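Local coordinates for protein light Chain (PDB 6BVD) that is the zinc metalloprotease light chain of a mosaic botulinum neurotoxin, which probably cleaves a neuronal SNARE protein and so blocks neurotransmitter release, at residues A[227-240]-A[344-356]. Residues are numbered along the deposited sequence; the frame is centred on the assembly and turned at random.
Sequences MHELIHVLHGLYGT and LYKKIYSFTEFNL. With ACT (acetate ion), chain F.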
# COMPACT_ATOMS: atom_id res chain seq x y z
N MET A 227 -5.10 -6.19 -15.46
CA MET A 227 -6.45 -6.75 -15.33
C MET A 227 -7.06 -7.21 -16.69
O MET A 227 -7.70 -8.27 -16.79
CB MET A 227 -7.37 -5.76 -14.61
CG MET A 227 -7.14 -5.75 -13.06
SD MET A 227 -8.33 -4.73 -12.17
CE MET A 227 -7.59 -3.11 -12.35
N HIS A 228 -6.82 -6.43 -17.74
CA HIS A 228 -7.27 -6.79 -19.08
C HIS A 228 -6.69 -8.17 -19.47
O HIS A 228 -7.42 -9.02 -19.89
CB HIS A 228 -6.84 -5.70 -20.06
CG HIS A 228 -7.24 -5.97 -21.47
ND1 HIS A 228 -8.37 -5.42 -22.05
CD2 HIS A 228 -6.69 -6.79 -22.40
CE1 HIS A 228 -8.46 -5.85 -23.29
NE2 HIS A 228 -7.47 -6.68 -23.53
N GLU A 229 -5.39 -8.39 -19.24
CA GLU A 229 -4.79 -9.71 -19.54
C GLU A 229 -5.36 -10.80 -18.60
O GLU A 229 -5.59 -11.93 -19.02
CB GLU A 229 -3.25 -9.65 -19.43
CG GLU A 229 -2.64 -8.76 -20.50
CD GLU A 229 -3.19 -9.03 -21.92
OE1 GLU A 229 -3.05 -10.18 -22.42
OE2 GLU A 229 -3.73 -8.11 -22.58
N LEU A 230 -5.61 -10.48 -17.34
CA LEU A 230 -6.19 -11.45 -16.41
C LEU A 230 -7.60 -11.87 -16.81
O LEU A 230 -8.04 -12.98 -16.53
CB LEU A 230 -6.21 -10.91 -14.98
CG LEU A 230 -4.85 -10.88 -14.28
CD1 LEU A 230 -4.95 -10.33 -12.88
CD2 LEU A 230 -4.23 -12.31 -14.29
N ILE A 231 -8.32 -11.00 -17.52
CA ILE A 231 -9.63 -11.39 -18.00
C ILE A 231 -9.51 -12.49 -19.09
O ILE A 231 -10.31 -13.44 -19.08
CB ILE A 231 -10.39 -10.17 -18.52
CG1 ILE A 231 -10.70 -9.25 -17.34
CG2 ILE A 231 -11.63 -10.60 -19.26
CD1 ILE A 231 -11.18 -7.83 -17.77
N HIS A 232 -8.55 -12.35 -20.00
CA HIS A 232 -8.23 -13.39 -20.99
C HIS A 232 -7.83 -14.72 -20.29
O HIS A 232 -8.18 -15.79 -20.76
CB HIS A 232 -7.09 -12.97 -21.91
CG HIS A 232 -7.42 -11.88 -22.90
ND1 HIS A 232 -8.52 -11.93 -23.73
CD2 HIS A 232 -6.76 -10.76 -23.24
CE1 HIS A 232 -8.54 -10.87 -24.51
NE2 HIS A 232 -7.47 -10.14 -24.23
N VAL A 233 -7.02 -14.64 -19.24
CA VAL A 233 -6.61 -15.84 -18.46
C VAL A 233 -7.85 -16.53 -17.94
O VAL A 233 -8.05 -17.72 -18.09
CB VAL A 233 -5.71 -15.43 -17.28
CG1 VAL A 233 -5.45 -16.61 -16.24
CG2 VAL A 233 -4.46 -14.80 -17.76
N LEU A 234 -8.74 -15.72 -17.35
CA LEU A 234 -9.96 -16.23 -16.79
C LEU A 234 -10.80 -16.98 -17.80
O LEU A 234 -11.39 -18.04 -17.48
CB LEU A 234 -10.79 -15.08 -16.17
CG LEU A 234 -11.98 -15.55 -15.35
CD1 LEU A 234 -11.51 -16.40 -14.16
CD2 LEU A 234 -12.76 -14.33 -14.81
N HIS A 235 -10.91 -16.45 -19.02
CA HIS A 235 -11.64 -17.15 -20.05
C HIS A 235 -10.94 -18.50 -20.31
O HIS A 235 -11.59 -19.52 -20.49
CB HIS A 235 -11.74 -16.32 -21.36
CG HIS A 235 -12.45 -14.99 -21.16
ND1 HIS A 235 -12.20 -13.89 -21.95
CD2 HIS A 235 -13.43 -14.64 -20.31
CE1 HIS A 235 -12.97 -12.89 -21.57
NE2 HIS A 235 -13.74 -13.31 -20.57
N GLY A 236 -9.61 -18.49 -20.36
CA GLY A 236 -8.88 -19.74 -20.64
C GLY A 236 -9.06 -20.80 -19.52
O GLY A 236 -9.20 -21.97 -19.78
N LEU A 237 -9.05 -20.34 -18.28
CA LEU A 237 -9.21 -21.24 -17.12
C LEU A 237 -10.59 -21.90 -17.15
O LEU A 237 -10.75 -23.06 -16.77
CB LEU A 237 -9.00 -20.47 -15.79
CG LEU A 237 -7.56 -20.05 -15.50
CD1 LEU A 237 -7.44 -19.28 -14.20
CD2 LEU A 237 -6.62 -21.32 -15.42
N TYR A 238 -11.59 -21.14 -17.60
CA TYR A 238 -12.94 -21.66 -17.77
C TYR A 238 -13.15 -22.36 -19.13
O TYR A 238 -14.24 -22.85 -19.42
CB TYR A 238 -13.98 -20.53 -17.57
CG TYR A 238 -14.34 -20.33 -16.11
CD1 TYR A 238 -15.23 -21.19 -15.46
CD2 TYR A 238 -13.79 -19.28 -15.37
CE1 TYR A 238 -15.58 -20.98 -14.08
CE2 TYR A 238 -14.11 -19.09 -14.02
CZ TYR A 238 -15.01 -19.92 -13.39
OH TYR A 238 -15.32 -19.68 -12.05
N GLY A 239 -12.11 -22.41 -19.96
CA GLY A 239 -12.18 -23.13 -21.23
C GLY A 239 -13.10 -22.45 -22.27
O GLY A 239 -13.63 -23.12 -23.17
N THR A 240 -13.31 -21.13 -22.12
CA THR A 240 -14.16 -20.35 -23.06
C THR A 240 -13.32 -19.49 -23.99
O THR A 240 -13.85 -18.66 -24.75
CB THR A 240 -15.12 -19.37 -22.31
OG1 THR A 240 -14.35 -18.31 -21.76
CG2 THR A 240 -15.88 -20.08 -21.16
N LEU A 344 -23.58 -18.49 -14.40
CA LEU A 344 -22.14 -18.66 -14.48
C LEU A 344 -21.55 -17.92 -15.69
O LEU A 344 -20.59 -17.16 -15.58
CB LEU A 344 -21.80 -20.15 -14.55
CG LEU A 344 -20.34 -20.45 -14.86
CD1 LEU A 344 -19.44 -19.78 -13.84
CD2 LEU A 344 -20.09 -21.99 -14.86
N TYR A 345 -22.18 -18.10 -16.83
CA TYR A 345 -21.75 -17.46 -18.05
C TYR A 345 -21.76 -15.95 -17.86
O TYR A 345 -20.82 -15.25 -18.24
CB TYR A 345 -22.66 -17.89 -19.23
CG TYR A 345 -22.12 -17.51 -20.59
CD1 TYR A 345 -21.30 -18.37 -21.28
CD2 TYR A 345 -22.44 -16.28 -21.17
CE1 TYR A 345 -20.80 -18.03 -22.54
CE2 TYR A 345 -21.97 -15.94 -22.41
CZ TYR A 345 -21.13 -16.82 -23.10
OH TYR A 345 -20.63 -16.48 -24.36
N LYS A 346 -22.79 -15.46 -17.18
CA LYS A 346 -22.89 -14.03 -16.94
C LYS A 346 -21.74 -13.58 -16.05
O LYS A 346 -21.12 -12.54 -16.33
CB LYS A 346 -24.25 -13.70 -16.31
CG LYS A 346 -24.50 -12.24 -15.99
CD LYS A 346 -25.87 -12.10 -15.32
CE LYS A 346 -26.21 -10.66 -14.98
NZ LYS A 346 -27.65 -10.58 -14.55
N LYS A 347 -21.42 -14.37 -15.05
CA LYS A 347 -20.33 -14.08 -14.14
C LYS A 347 -18.99 -14.05 -14.85
O LYS A 347 -18.24 -13.13 -14.66
CB LYS A 347 -20.29 -15.10 -13.01
CG LYS A 347 -19.18 -14.87 -12.01
CD LYS A 347 -19.04 -15.97 -10.98
CE LYS A 347 -18.31 -17.18 -11.52
NZ LYS A 347 -17.85 -18.13 -10.49
N ILE A 348 -18.73 -15.01 -15.71
CA ILE A 348 -17.48 -15.05 -16.40
C ILE A 348 -17.32 -13.80 -17.23
O ILE A 348 -16.27 -13.24 -17.27
CB ILE A 348 -17.38 -16.29 -17.29
CG1 ILE A 348 -17.38 -17.56 -16.46
CG2 ILE A 348 -16.15 -16.23 -18.16
CD1 ILE A 348 -17.51 -18.82 -17.25
N TYR A 349 -18.37 -13.36 -17.87
CA TYR A 349 -18.30 -12.21 -18.74
C TYR A 349 -18.61 -10.90 -18.08
O TYR A 349 -18.71 -9.92 -18.72
CB TYR A 349 -19.07 -12.42 -20.05
CG TYR A 349 -18.31 -13.38 -20.88
CD1 TYR A 349 -17.26 -12.96 -21.68
CD2 TYR A 349 -18.57 -14.73 -20.80
CE1 TYR A 349 -16.53 -13.85 -22.41
CE2 TYR A 349 -17.85 -15.63 -21.53
CZ TYR A 349 -16.83 -15.18 -22.33
OH TYR A 349 -16.11 -16.08 -23.05
N SER A 350 -18.85 -10.94 -16.78
CA SER A 350 -18.96 -9.74 -15.98
C SER A 350 -17.66 -8.96 -15.81
O SER A 350 -17.66 -7.80 -15.56
CB SER A 350 -19.62 -10.02 -14.65
OG SER A 350 -18.72 -10.59 -13.76
N PHE A 351 -16.55 -9.65 -15.88
CA PHE A 351 -15.25 -9.01 -15.74
C PHE A 351 -14.82 -8.30 -17.03
O PHE A 351 -14.48 -8.96 -17.99
CB PHE A 351 -14.22 -10.05 -15.34
CG PHE A 351 -14.56 -10.74 -14.04
CD1 PHE A 351 -14.23 -10.14 -12.85
CD2 PHE A 351 -15.19 -11.97 -14.03
CE1 PHE A 351 -14.53 -10.78 -11.62
CE2 PHE A 351 -15.49 -12.62 -12.84
CZ PHE A 351 -15.17 -12.01 -11.62
N THR A 352 -14.84 -6.96 -17.04
CA THR A 352 -14.53 -6.21 -18.26
C THR A 352 -13.63 -5.05 -17.92
O THR A 352 -13.65 -4.57 -16.80
CB THR A 352 -15.81 -5.69 -18.96
OG1 THR A 352 -16.46 -4.72 -18.12
CG2 THR A 352 -16.75 -6.82 -19.25
N GLU A 353 -12.87 -4.57 -18.91
CA GLU A 353 -12.01 -3.41 -18.73
C GLU A 353 -12.86 -2.16 -18.38
O GLU A 353 -12.50 -1.37 -17.52
CB GLU A 353 -11.18 -3.16 -19.98
CG GLU A 353 -10.30 -1.90 -19.95
CD GLU A 353 -9.50 -1.68 -21.22
OE1 GLU A 353 -9.19 -2.70 -21.90
OE2 GLU A 353 -9.18 -0.50 -21.57
N PHE A 354 -13.97 -2.02 -19.07
CA PHE A 354 -14.89 -0.89 -18.86
C PHE A 354 -15.39 -0.83 -17.41
O PHE A 354 -15.38 0.23 -16.77
CB PHE A 354 -16.09 -1.01 -19.82
CG PHE A 354 -17.07 0.15 -19.68
CD1 PHE A 354 -16.79 1.38 -20.27
CD2 PHE A 354 -18.24 0.01 -18.95
CE1 PHE A 354 -17.69 2.47 -20.15
CE2 PHE A 354 -19.14 1.08 -18.81
CZ PHE A 354 -18.87 2.31 -19.42
N ASN A 355 -15.86 -1.96 -16.88
CA ASN A 355 -16.41 -1.99 -15.53
C ASN A 355 -15.34 -1.83 -14.46
O ASN A 355 -15.57 -1.16 -13.44
CB ASN A 355 -17.20 -3.29 -15.27
CG ASN A 355 -17.95 -3.25 -13.94
OD1 ASN A 355 -18.89 -2.46 -13.77
ND2 ASN A 355 -17.54 -4.09 -12.99
N LEU A 356 -14.18 -2.47 -14.66
CA LEU A 356 -13.09 -2.37 -13.68
C LEU A 356 -12.53 -0.93 -13.69
O LEU A 356 -12.14 -0.40 -12.65
CB LEU A 356 -11.98 -3.40 -13.97
CG LEU A 356 -12.44 -4.86 -13.77
CD1 LEU A 356 -11.37 -5.86 -14.30
CD2 LEU A 356 -12.69 -5.20 -12.35
C ACT F . -10.39 -14.67 -24.93
O ACT F . -11.24 -15.56 -25.13
OXT ACT F . -10.48 -13.93 -23.93
CH3 ACT F . -9.24 -14.50 -25.90
O HOH W 1 -15.07 -11.54 -19.17
O HOH W 2 -17.65 -20.97 -10.61
O HOH W 3 -13.90 -15.99 -24.83
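His-228 ND1 meets Glu-353 OE1 at 2.8 Å, a hydrogen bond weakened by its bend (127° at the hydrogen). Ring and carboxylate planes stand 76° apart. Glu-353 reaches the ring through a fully extended chain, CG anti to the backbone N (chi1 176°). Its carboxylate is also gripped by Arg-365 in a salt bridge through OE1 and by Thr-364 through OE2, so a fixed acidic group sits behind a zinc ligand.

Along the helix, Ile-231 lays CD1 against the backbone between helices 338-348 and 353-360, 3.5 Å from Phe-351 O, and also touches Leu-356 CD1, which packs on Met-227 SD. Leu-234 pushes CD2 to 3.5 Å from Phe-351 CD2, the two side chains crossing at about a right angle.

The His-235 ring is held on several sides. Tyr-349 lies over one face, its ring nearly parallel but slid aside so that the two barely overlap, centroids 4.6 Å apart, and Ile-231 O sits over the centre of the other. In the ring plane, ND1 donates almost straight to OXT of an acetate, probably from the crystallisation liquor, to which His-232 ND1 donates as well, while NE2 bonds a water that donates to Ile-348 O and Phe-351 O.

At the helix end, Ile-348 CD1 makes a CH-pi contact over the Tyr-238 face, 4.0 Å from the centroid. Tyr-238 OH and Lys-347 NZ, only weakly bonded to each other, share a water and both bind Glu-112. Gly-239 closes the helix in a Schellman motif, and Thr-352 OG1 caps helix 353-360 by accepting from Asn-355 N.

In this light chain Glu-353 thus stands in the second shell behind His-228, within a gluzincin active site whose HExxH helix supplies His-228 and His-232, with Glu-266 as third protein zinc ligand.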